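Local coordinates for protein putative oxidoreductase molybdopterin-binding subunit (Sulfolobus tokodaii, PDB 4ZOH) that probably forms the molybdenum-bearing catalytic subunit of an oxidoreductase related to xanthine dehydrogenase and aldehyde oxidase, and binds a pterin cytosine dinucleotide cofactor, at residues Trp420-Ile425 with Asp553-Tyr558; Asn203-Gln208 with Asp471-Glu476; Thr31-Phe36 with Pro238-Pro243; Lys386-Ile391 with Val589-Val594. All coordinates share one frame; numbering follows the deposited sequence.

Contact 1. Residues Trp420-Ile425 with Asp553-Tyr558; sequences WEVARI and DTTAIY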
# COMPACT_ATOMS: atom_id res chain seq x y z
N TRP A 420 -11.45 -30.09 -0.59
CA TRP A 420 -10.45 -30.08 -1.67
C TRP A 420 -9.39 -29.06 -1.29
O TRP A 420 -9.52 -28.35 -0.28
CB TRP A 420 -11.10 -29.77 -3.07
CG TRP A 420 -12.15 -28.74 -3.11
CD1 TRP A 420 -13.54 -28.96 -3.13
CD2 TRP A 420 -11.98 -27.31 -3.16
NE1 TRP A 420 -14.21 -27.75 -3.13
CE2 TRP A 420 -13.30 -26.72 -3.19
CE3 TRP A 420 -10.86 -26.46 -3.25
CZ2 TRP A 420 -13.52 -25.32 -3.23
CZ3 TRP A 420 -11.08 -25.05 -3.27
CH2 TRP A 420 -12.41 -24.50 -3.30
N GLU A 421 -8.33 -28.99 -2.06
CA GLU A 421 -7.39 -27.86 -1.83
C GLU A 421 -6.68 -27.59 -3.12
O GLU A 421 -6.65 -28.48 -3.98
CB GLU A 421 -6.48 -28.07 -0.59
CG GLU A 421 -5.60 -26.85 -0.27
CD GLU A 421 -6.48 -25.63 -0.07
OE1 GLU A 421 -7.02 -25.45 1.05
OE2 GLU A 421 -6.65 -24.92 -1.09
N VAL A 422 -6.10 -26.39 -3.29
CA VAL A 422 -5.57 -26.00 -4.59
C VAL A 422 -4.07 -25.70 -4.55
O VAL A 422 -3.54 -25.29 -3.53
CB VAL A 422 -6.39 -24.75 -5.11
CG1 VAL A 422 -6.08 -24.42 -6.54
CG2 VAL A 422 -7.91 -24.98 -4.90
N ALA A 423 -3.38 -25.88 -5.66
CA ALA A 423 -2.01 -25.42 -5.76
C ALA A 423 -1.83 -24.98 -7.20
O ALA A 423 -2.31 -25.72 -8.12
CB ALA A 423 -1.01 -26.56 -5.40
N ARG A 424 -1.14 -23.85 -7.39
CA ARG A 424 -0.77 -23.40 -8.73
C ARG A 424 0.76 -23.38 -8.80
O ARG A 424 1.36 -22.90 -7.86
CB ARG A 424 -1.39 -21.99 -8.99
CG ARG A 424 -0.71 -21.15 -10.06
CD ARG A 424 -1.37 -19.80 -10.28
NE ARG A 424 -0.62 -19.07 -11.33
CZ ARG A 424 -0.12 -17.84 -11.25
NH1 ARG A 424 -0.32 -17.07 -10.18
NH2 ARG A 424 0.54 -17.35 -12.27
N ILE A 425 1.39 -23.87 -9.89
CA ILE A 425 2.82 -23.66 -10.06
C ILE A 425 3.06 -23.04 -11.42
O ILE A 425 2.49 -23.47 -12.41
CB ILE A 425 3.66 -24.98 -9.78
CG1 ILE A 425 5.13 -24.68 -9.63
CG2 ILE A 425 3.49 -25.99 -10.92
CD1 ILE A 425 5.92 -25.87 -9.00
N ASP A 553 2.18 -23.04 -16.68
CA ASP A 553 1.50 -22.51 -15.50
C ASP A 553 0.41 -23.54 -15.27
O ASP A 553 -0.43 -23.72 -16.12
CB ASP A 553 0.89 -21.11 -15.81
CG ASP A 553 0.43 -20.37 -14.54
OD1 ASP A 553 -0.20 -20.96 -13.63
OD2 ASP A 553 0.78 -19.18 -14.42
N THR A 554 0.42 -24.23 -14.14
CA THR A 554 -0.55 -25.28 -13.96
C THR A 554 -1.17 -25.29 -12.59
O THR A 554 -0.53 -24.90 -11.63
CB THR A 554 -0.02 -26.68 -14.42
OG1 THR A 554 -1.15 -27.56 -14.55
CG2 THR A 554 1.01 -27.26 -13.48
N THR A 555 -2.44 -25.66 -12.52
CA THR A 555 -3.20 -25.62 -11.28
C THR A 555 -3.77 -26.99 -11.03
O THR A 555 -4.35 -27.60 -11.92
CB THR A 555 -4.33 -24.54 -11.35
OG1 THR A 555 -3.72 -23.24 -11.47
CG2 THR A 555 -5.19 -24.54 -10.12
N ALA A 556 -3.61 -27.50 -9.82
CA ALA A 556 -4.14 -28.82 -9.48
C ALA A 556 -5.11 -28.63 -8.35
O ALA A 556 -4.94 -27.79 -7.51
CB ALA A 556 -3.03 -29.76 -9.07
N ILE A 557 -6.16 -29.42 -8.33
CA ILE A 557 -7.09 -29.33 -7.23
C ILE A 557 -7.02 -30.76 -6.76
O ILE A 557 -7.23 -31.70 -7.58
CB ILE A 557 -8.52 -28.94 -7.68
CG1 ILE A 557 -8.57 -27.50 -8.22
CG2 ILE A 557 -9.52 -29.18 -6.55
CD1 ILE A 557 -9.90 -27.12 -8.92
N TYR A 558 -6.73 -30.93 -5.48
CA TYR A 558 -6.77 -32.24 -4.84
C TYR A 558 -8.09 -32.38 -4.09
O TYR A 558 -8.30 -31.78 -3.05
CB TYR A 558 -5.52 -32.41 -3.90
CG TYR A 558 -5.51 -33.74 -3.16
CD1 TYR A 558 -5.29 -34.97 -3.86
CD2 TYR A 558 -5.71 -33.79 -1.78
CE1 TYR A 558 -5.28 -36.20 -3.17
CE2 TYR A 558 -5.72 -35.03 -1.10
CZ TYR A 558 -5.49 -36.21 -1.81
OH TYR A 558 -5.48 -37.39 -1.17
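In Arg424 chi1 (157°) sets CG opposite the backbone N, and the chain runs extended to NE. Asp553 has a like turn (chi1 -167°), which brings its carboxylate to the side of the guanidinium. The two planes are only 6° apart. Arg424 NE meets Asp553 OD1 at 3.0 Å. Arg424 NH2 meets Asp553 OD2 at 2.8 Å. The grip is side-on, each oxygen using its syn lone pair. Ser426 also bonds OD2. Arg424 NH1 bonds Ile474 O of its own chain and Glu473 O of the second subunit.

The backbones pair as antiparallel strands. Glu421-Tyr558, Ala423-Ala556 and Ile425-Thr554 are hydrogen-bonded pairs, with Ala556 N 2.8 Å from Ala423 O. Val422-Ile557 and Arg424-Thr555 are non-hydrogen-bonded pairs. On their face, Val422 CG1 touches Thr555 CG2 at 3.7 Å and Arg424 CB lies 3.6 Å from Thr555 OG1. At the start of strand 420-427, Trp420 CB rests 3.9 Å from Ile557 CG2.

Strand 553-559 is an outermost strand, within this chain, of a four-stranded sheet in the cofactor-binding domain. The flat, two-pronged salt bridge fixes the guanidinium's rotation. That probably keeps NH1 directed at the two carbonyls by the subunit interface.

Contact 2. Residues Asn203-Gln208 with Asp471-Glu476; sequences NIRVIQ and DTEIIE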
# COMPACT_ATOMS: atom_id res chain seq x y z
N ASN A 203 -17.42 -9.29 -7.01
CA ASN A 203 -16.19 -8.56 -7.33
C ASN A 203 -15.42 -8.13 -6.11
O ASN A 203 -15.41 -6.94 -5.76
CB ASN A 203 -16.46 -7.42 -8.30
CG ASN A 203 -16.11 -7.82 -9.68
OD1 ASN A 203 -17.00 -8.11 -10.47
ND2 ASN A 203 -14.80 -7.90 -9.98
N ILE A 204 -14.93 -9.15 -5.40
CA ILE A 204 -14.29 -8.96 -4.11
C ILE A 204 -12.94 -9.68 -4.20
O ILE A 204 -12.89 -10.84 -4.61
CB ILE A 204 -15.12 -9.53 -2.98
CG1 ILE A 204 -16.57 -8.91 -3.00
CG2 ILE A 204 -14.40 -9.33 -1.63
CD1 ILE A 204 -17.36 -9.24 -1.73
N ARG A 205 -11.86 -8.93 -3.96
CA ARG A 205 -10.53 -9.53 -3.75
C ARG A 205 -10.24 -9.52 -2.23
O ARG A 205 -10.39 -8.48 -1.58
CB ARG A 205 -9.49 -8.64 -4.44
CG ARG A 205 -8.05 -9.14 -4.22
CD ARG A 205 -7.08 -8.14 -4.83
NE ARG A 205 -5.77 -8.73 -5.10
CZ ARG A 205 -4.83 -8.12 -5.84
NH1 ARG A 205 -5.07 -6.93 -6.37
NH2 ARG A 205 -3.66 -8.70 -6.09
N VAL A 206 -9.79 -10.65 -1.69
CA VAL A 206 -9.38 -10.74 -0.31
C VAL A 206 -7.84 -11.01 -0.25
O VAL A 206 -7.29 -11.78 -1.03
CB VAL A 206 -10.21 -11.76 0.52
CG1 VAL A 206 -9.68 -11.81 1.94
CG2 VAL A 206 -11.68 -11.22 0.68
N ILE A 207 -7.19 -10.36 0.69
CA ILE A 207 -5.75 -10.54 0.92
C ILE A 207 -5.59 -10.89 2.39
O ILE A 207 -5.96 -10.11 3.26
CB ILE A 207 -4.96 -9.27 0.55
CG1 ILE A 207 -5.05 -9.06 -0.98
CG2 ILE A 207 -3.48 -9.39 1.01
CD1 ILE A 207 -4.46 -7.76 -1.49
N GLN A 208 -5.05 -12.10 2.63
CA GLN A 208 -4.51 -12.45 3.93
C GLN A 208 -3.04 -12.07 3.94
O GLN A 208 -2.24 -12.72 3.28
CB GLN A 208 -4.66 -13.93 4.17
CG GLN A 208 -4.02 -14.48 5.44
CD GLN A 208 -3.88 -16.03 5.34
OE1 GLN A 208 -3.57 -16.55 4.29
NE2 GLN A 208 -4.27 -16.73 6.40
N ASP A 471 -3.76 -14.37 -1.43
CA ASP A 471 -4.36 -13.38 -2.32
C ASP A 471 -5.29 -14.11 -3.28
O ASP A 471 -4.85 -15.01 -3.99
CB ASP A 471 -3.31 -12.58 -3.10
CG ASP A 471 -3.89 -11.44 -3.95
OD1 ASP A 471 -5.12 -11.30 -4.19
OD2 ASP A 471 -3.08 -10.64 -4.42
N THR A 472 -6.57 -13.74 -3.27
CA THR A 472 -7.58 -14.42 -4.12
C THR A 472 -7.27 -14.17 -5.58
O THR A 472 -7.83 -14.86 -6.49
CB THR A 472 -9.03 -13.97 -3.77
OG1 THR A 472 -9.13 -12.57 -4.00
CG2 THR A 472 -9.37 -14.24 -2.32
N GLU A 473 -6.34 -13.24 -5.87
CA GLU A 473 -5.99 -13.01 -7.30
C GLU A 473 -4.79 -13.79 -7.88
O GLU A 473 -4.53 -13.74 -9.12
CB GLU A 473 -5.77 -11.55 -7.56
CG GLU A 473 -7.09 -10.79 -7.69
CD GLU A 473 -6.98 -9.48 -8.46
OE1 GLU A 473 -6.02 -9.31 -9.28
OE2 GLU A 473 -7.90 -8.63 -8.24
N ILE A 474 -4.04 -14.47 -7.01
CA ILE A 474 -2.83 -15.15 -7.50
C ILE A 474 -3.07 -16.68 -7.63
O ILE A 474 -2.16 -17.43 -8.00
CB ILE A 474 -1.60 -14.86 -6.63
CG1 ILE A 474 -1.81 -15.46 -5.25
CG2 ILE A 474 -1.29 -13.36 -6.56
CD1 ILE A 474 -0.65 -15.26 -4.29
N ILE A 475 -4.27 -17.15 -7.21
CA ILE A 475 -4.62 -18.57 -7.35
C ILE A 475 -6.13 -18.71 -7.56
O ILE A 475 -6.94 -17.87 -7.05
CB ILE A 475 -4.10 -19.42 -6.15
CG1 ILE A 475 -4.14 -20.96 -6.46
CG2 ILE A 475 -4.72 -19.03 -4.83
CD1 ILE A 475 -3.50 -21.85 -5.41
N GLU A 476 -6.52 -19.74 -8.30
CA GLU A 476 -7.93 -19.99 -8.61
C GLU A 476 -8.82 -19.93 -7.36
O GLU A 476 -9.83 -19.26 -7.38
CB GLU A 476 -8.14 -21.30 -9.37
CG GLU A 476 -9.59 -21.53 -9.78
CD GLU A 476 -9.86 -22.83 -10.57
OE1 GLU A 476 -9.01 -23.75 -10.58
OE2 GLU A 476 -10.92 -22.87 -11.28
O HOH W 1 -10.78 -12.07 -6.19
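The guanidinium of Arg205 meets two acids in different ways: Asp471 at its edge and Glu473 over one face. Asp471 begins a type I beta turn to Ile474 and also an Asx turn, in which its OD1 accepts from Glu473 N. Arg205 grips Asp471 side-on. Arg205 NE is 2.8 Å from Asp471 OD1. Arg205 NH2 is 2.6 Å from Asp471 OD2. OD1 therefore takes two donors: NE comes close to the carboxylate plane, Glu473 N from above it.

The Glu473 carboxylate stacks on the guanidinium, planes 11° apart, with its CD over the centre. Arg205 NH1 is 3.8 Å from Glu473 OE2, a long pairing of charges with no N-H aimed at the oxygen. Lys178 of the same chain and Arg468 of the second subunit also pair with Glu473. Cutting Arg205 back to an alanine is likely to leave Asp471 without its charge mate and the Glu473 carboxylate without the flat group stacked on it.

One backbone bond and one bond to a side chain join the turn to strand 204-207, an outermost strand, within this chain, of the seven-stranded sheet. Thr472 N gives a bond of 3.1 Å to Val206 O. Thr472 OG1, set by chi1 61° between N and C, accepts from Val206 N, also at 3.1 Å. Thr472 OG1 also lies 2.8 Å from a water, which donates to Ile204 O at 2.9 Å.

Contact 3. Residues Thr31-Phe36 with Pro238-Pro243; sequences TLFVAF and PLKWVP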
# COMPACT_ATOMS: atom_id res chain seq x y z
N THR A 31 -7.00 6.66 4.42
CA THR A 31 -7.56 5.61 5.27
C THR A 31 -8.18 6.20 6.52
O THR A 31 -7.56 7.03 7.17
CB THR A 31 -6.45 4.61 5.70
OG1 THR A 31 -5.99 3.88 4.52
CG2 THR A 31 -7.04 3.62 6.72
N LEU A 32 -9.41 5.80 6.82
CA LEU A 32 -10.10 6.20 8.02
C LEU A 32 -10.06 5.05 9.06
O LEU A 32 -9.85 3.88 8.70
CB LEU A 32 -11.58 6.53 7.69
CG LEU A 32 -11.84 7.75 6.77
CD1 LEU A 32 -13.32 7.85 6.39
CD2 LEU A 32 -11.43 8.98 7.52
N PHE A 33 -10.23 5.39 10.34
CA PHE A 33 -10.21 4.39 11.40
C PHE A 33 -11.60 4.13 11.93
O PHE A 33 -12.37 5.08 12.13
CB PHE A 33 -9.24 4.76 12.52
CG PHE A 33 -8.93 3.60 13.40
CD1 PHE A 33 -9.72 3.34 14.55
CD2 PHE A 33 -7.90 2.67 13.02
CE1 PHE A 33 -9.45 2.21 15.34
CE2 PHE A 33 -7.64 1.54 13.80
CZ PHE A 33 -8.41 1.32 14.98
N VAL A 34 -11.91 2.85 12.13
CA VAL A 34 -13.25 2.35 12.53
C VAL A 34 -13.15 1.68 13.90
O VAL A 34 -12.30 0.81 14.11
CB VAL A 34 -13.78 1.38 11.43
CG1 VAL A 34 -15.14 0.75 11.75
CG2 VAL A 34 -13.86 2.10 10.07
N ALA A 35 -14.03 2.05 14.83
CA ALA A 35 -14.13 1.33 16.10
C ALA A 35 -15.59 0.96 16.32
O ALA A 35 -16.50 1.67 15.83
CB ALA A 35 -13.56 2.20 17.24
N PHE A 36 -15.83 -0.13 17.06
CA PHE A 36 -17.17 -0.55 17.40
C PHE A 36 -17.54 -0.23 18.84
O PHE A 36 -16.73 -0.43 19.74
CB PHE A 36 -17.39 -2.02 17.08
CG PHE A 36 -17.26 -2.33 15.63
CD1 PHE A 36 -18.42 -2.62 14.85
CD2 PHE A 36 -15.98 -2.33 15.00
CE1 PHE A 36 -18.33 -2.89 13.49
CE2 PHE A 36 -15.90 -2.61 13.63
CZ PHE A 36 -17.06 -2.88 12.87
N PRO A 238 -10.78 4.05 2.14
CA PRO A 238 -10.33 2.88 2.87
C PRO A 238 -10.59 3.03 4.39
O PRO A 238 -10.55 4.13 4.94
CB PRO A 238 -8.83 2.86 2.60
CG PRO A 238 -8.60 3.81 1.44
CD PRO A 238 -9.65 4.87 1.63
N LEU A 239 -10.92 1.91 5.03
CA LEU A 239 -11.40 1.89 6.40
C LEU A 239 -10.59 0.77 7.08
O LEU A 239 -10.64 -0.40 6.63
CB LEU A 239 -12.88 1.46 6.38
CG LEU A 239 -13.95 2.32 5.62
CD1 LEU A 239 -15.34 1.77 6.01
CD2 LEU A 239 -13.88 3.83 5.91
N LYS A 240 -9.85 1.17 8.11
CA LYS A 240 -9.02 0.29 8.93
C LYS A 240 -9.74 0.01 10.24
O LYS A 240 -10.15 0.94 10.96
CB LYS A 240 -7.67 0.99 9.25
CG LYS A 240 -6.75 0.27 10.24
CD LYS A 240 -6.05 -0.94 9.56
CE LYS A 240 -4.96 -0.57 8.54
NZ LYS A 240 -3.83 0.12 9.29
N TRP A 241 -9.88 -1.26 10.56
CA TRP A 241 -10.42 -1.61 11.84
C TRP A 241 -9.36 -2.43 12.63
O TRP A 241 -8.90 -3.51 12.13
CB TRP A 241 -11.65 -2.50 11.62
CG TRP A 241 -12.05 -3.19 12.93
CD1 TRP A 241 -12.41 -2.60 14.09
CD2 TRP A 241 -12.04 -4.61 13.21
NE1 TRP A 241 -12.70 -3.57 15.07
CE2 TRP A 241 -12.50 -4.79 14.54
CE3 TRP A 241 -11.75 -5.75 12.45
CZ2 TRP A 241 -12.63 -6.09 15.14
CZ3 TRP A 241 -11.94 -7.04 13.03
CH2 TRP A 241 -12.35 -7.18 14.37
N VAL A 242 -9.01 -1.98 13.84
CA VAL A 242 -8.18 -2.81 14.73
C VAL A 242 -8.73 -2.70 16.16
O VAL A 242 -8.67 -1.66 16.74
CB VAL A 242 -6.68 -2.43 14.73
CG1 VAL A 242 -5.87 -3.37 15.65
CG2 VAL A 242 -6.13 -2.45 13.31
N PRO A 243 -9.28 -3.79 16.70
CA PRO A 243 -9.78 -3.79 18.10
C PRO A 243 -8.66 -3.61 19.12
O PRO A 243 -7.48 -3.99 18.84
CB PRO A 243 -10.44 -5.17 18.24
CG PRO A 243 -9.61 -6.00 17.29
CD PRO A 243 -9.30 -5.14 16.13
O HOH W 2 -11.36 -0.39 16.47
O HOH W 3 -13.45 -1.96 17.55
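Lys240, Thr31 and Trp241 lose the most surface in this contact. Lys240 joins the two strands through its backbone. Lys240 N lies 2.8 Å from Leu32 O, in a bond that is nearly straight. Lys240 O accepts from Val34 N at 2.8 Å. That same carbonyl oxygen sits over one face of the Phe33 ring, offset toward the rim. Lys240 CG touches Phe33 CD2 at 3.8 Å. The chain then bends at each later torsion, away from segment 31-36, and NZ pairs with Asp24 and Glu27.

In Thr31, OG1 lies beside the backbone N (chi1 -67°), which leaves CG2 on the side of Lys240. Thr31 CG2 packs on Lys240 CB at 3.7 Å. Thr31 OG1 lies beside Pro238 CB and bonds to Leu28 O.

Trp241 receives Phe36 in an edge-to-face pair. The edge of Phe36 points at the five-membered ring of Trp241, with planes at 83° and centroids 5.0 Å apart. Pro243 CD lies over a face of the indole. At the indole edge, in its plane, are Val34 O and a water that accepts from both Trp241 NE1 and Phe36 N. A second water donates to Val34 O and Val242 O where the strands part. Between the other side chains, Val34 CG2 rests 3.9 Å from Leu239 CB.

Strands 32-38 and 239-241 are parallel neighbours in a seven-stranded mixed sheet. They join the a/b hammerhead region to the first molybdopterin cofactor-binding region, a division found in the aldehyde oxidase and xanthine dehydrogenase family.

Contact 4. Residues Lys386-Ile391 with Val589-Val594; sequences KKLLEI and VAVDDV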
# COMPACT_ATOMS: atom_id res chain seq x y z
N LYS A 386 -1.20 -50.08 20.22
CA LYS A 386 -0.58 -50.90 21.27
C LYS A 386 0.92 -50.76 21.22
O LYS A 386 1.56 -50.49 22.24
CB LYS A 386 -0.93 -52.38 21.08
CG LYS A 386 -2.19 -52.80 21.76
CD LYS A 386 -1.91 -53.42 23.10
CE LYS A 386 -2.90 -54.54 23.28
NZ LYS A 386 -2.45 -55.28 24.50
N LYS A 387 1.45 -50.90 20.02
CA LYS A 387 2.88 -50.86 19.75
C LYS A 387 3.49 -49.53 20.08
O LYS A 387 4.61 -49.46 20.62
CB LYS A 387 3.10 -51.19 18.29
CG LYS A 387 4.52 -51.12 17.75
CD LYS A 387 4.52 -51.91 16.45
CE LYS A 387 5.94 -52.27 16.03
NZ LYS A 387 6.40 -51.45 14.88
N LEU A 388 2.77 -48.45 19.77
CA LEU A 388 3.19 -47.11 20.16
C LEU A 388 3.18 -46.98 21.66
O LEU A 388 4.07 -46.38 22.21
CB LEU A 388 2.35 -46.01 19.49
CG LEU A 388 3.04 -44.66 19.56
CD1 LEU A 388 2.96 -43.89 18.27
CD2 LEU A 388 2.39 -43.88 20.67
N LEU A 389 2.16 -47.51 22.32
CA LEU A 389 2.14 -47.51 23.78
C LEU A 389 3.31 -48.34 24.40
O LEU A 389 3.84 -47.93 25.46
CB LEU A 389 0.81 -48.05 24.29
CG LEU A 389 -0.44 -47.19 24.23
CD1 LEU A 389 -1.66 -48.08 24.51
CD2 LEU A 389 -0.36 -46.11 25.29
N GLU A 390 3.73 -49.44 23.74
CA GLU A 390 4.87 -50.25 24.27
C GLU A 390 6.12 -49.39 24.19
O GLU A 390 6.82 -49.24 25.18
CB GLU A 390 5.09 -51.59 23.52
CG GLU A 390 3.88 -52.55 23.42
CD GLU A 390 3.63 -53.43 24.66
OE1 GLU A 390 3.82 -53.01 25.83
OE2 GLU A 390 3.20 -54.58 24.46
N ILE A 391 6.32 -48.72 23.05
CA ILE A 391 7.42 -47.77 22.91
C ILE A 391 7.39 -46.73 24.03
O ILE A 391 8.42 -46.35 24.61
CB ILE A 391 7.42 -47.08 21.51
CG1 ILE A 391 7.88 -48.06 20.43
CG2 ILE A 391 8.32 -45.84 21.52
CD1 ILE A 391 7.46 -47.72 18.99
N VAL A 589 7.10 -35.72 28.01
CA VAL A 589 7.46 -36.49 26.84
C VAL A 589 6.24 -36.68 25.92
O VAL A 589 5.21 -37.06 26.39
CB VAL A 589 8.03 -37.88 27.29
CG1 VAL A 589 8.31 -38.79 26.09
CG2 VAL A 589 9.29 -37.69 28.17
N ALA A 590 6.42 -36.50 24.61
CA ALA A 590 5.35 -36.74 23.63
C ALA A 590 5.86 -37.80 22.72
O ALA A 590 6.98 -37.69 22.14
CB ALA A 590 5.05 -35.47 22.80
N VAL A 591 5.04 -38.83 22.54
CA VAL A 591 5.36 -39.78 21.47
C VAL A 591 4.21 -39.76 20.49
O VAL A 591 3.14 -40.20 20.85
CB VAL A 591 5.63 -41.21 22.02
CG1 VAL A 591 5.91 -42.15 20.85
CG2 VAL A 591 6.83 -41.18 22.96
N ASP A 592 4.43 -39.33 19.25
CA ASP A 592 3.32 -39.17 18.29
C ASP A 592 3.47 -40.02 17.04
O ASP A 592 4.58 -40.26 16.53
CB ASP A 592 3.21 -37.70 17.83
CG ASP A 592 2.82 -36.73 18.97
OD1 ASP A 592 2.09 -37.09 19.91
OD2 ASP A 592 3.29 -35.56 18.95
N ASP A 593 2.36 -40.44 16.46
CA ASP A 593 2.48 -41.01 15.14
C ASP A 593 1.60 -40.18 14.21
O ASP A 593 0.37 -40.26 14.27
CB ASP A 593 2.11 -42.50 15.10
CG ASP A 593 2.20 -43.12 13.69
OD1 ASP A 593 2.43 -42.38 12.69
OD2 ASP A 593 2.02 -44.36 13.54
N VAL A 594 2.25 -39.38 13.37
CA VAL A 594 1.54 -38.47 12.48
C VAL A 594 1.78 -38.80 11.03
O VAL A 594 1.69 -37.92 10.13
CB VAL A 594 1.82 -36.95 12.79
CG1 VAL A 594 1.13 -36.54 14.08
CG2 VAL A 594 3.33 -36.62 12.81
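Leu388 meets the flat peptide groups of strand 589-593 with its methyls. Leu388 CD1 lies over a face of the Asp592-Asp593 peptide, 4.1 Å from Asp592 C and 3.9 Å from Asp593 N. Leu388 CD2 is above the plane of the preceding peptide, 3.8 Å from Val591 O. The other flat group here is the Asp593 carboxylate. Leu388 meets that residue at its methylene, Leu388 CD1 to Asp593 CB 3.6 Å. The carboxylate oxygens are taken up elsewhere: Gly595 N bonds OD1 and Leu658 N bonds OD2.

Leu388 carries most of the contact from segment 386-391. A chi1 of -163° points CG away from the backbone N and toward the strand. Leu388 CD2 packs against Val591 CG1 at 3.9 Å, and the two side chains overlap while pointing opposite ways. One helical turn on, Ile391 CG2 approaches the same Val591 CG1 more loosely, at 4.5 Å. With an alanine in place of Leu388, a gap would probably open over the peptides of Val591 to Asp593 and leave Val591 CG1 poorly packed.

The helix runs roughly antiparallel to the strand, on one face of the four-stranded sheet. Tyr568 and Val570 of the adjoining strand also touch Leu388. At the strand end, Val594 belongs to the pterin cytosine dinucleotide pocket, and its O makes a weak hydrogen bond to the cofactor. Across the contact itself there is no hydrogen bond or salt bridge. Helix and strand are therefore held together by apolar packing, while the nearby acid bonds to other parts of the chain.

Contact 1 and contact 2 are neighbours, with centres 15 Å apart. They touch: Arg424 NH1 reaches Ile474 O, and Ile475 packs on Val422. Both also meet the second subunit, so this flank serves the subunit interface. Strand 204-207 of contact 2 belongs to the same seven-stranded sheet as both strands of contact 3; the centres are 21 Å apart. Contact 4 sets helix 385-401 on another four-stranded sheet, not that of contact 1. Its centre is about 34 Å from that of contact 1 and about 49 Å from that of contact 3. Along the chain, contact 3 closes before contacts 1 and 4 open, and contact 2 crosses all three. Contact 2 joins the 121-366 and 384-648 cofactor-binding regions, having one segment in each.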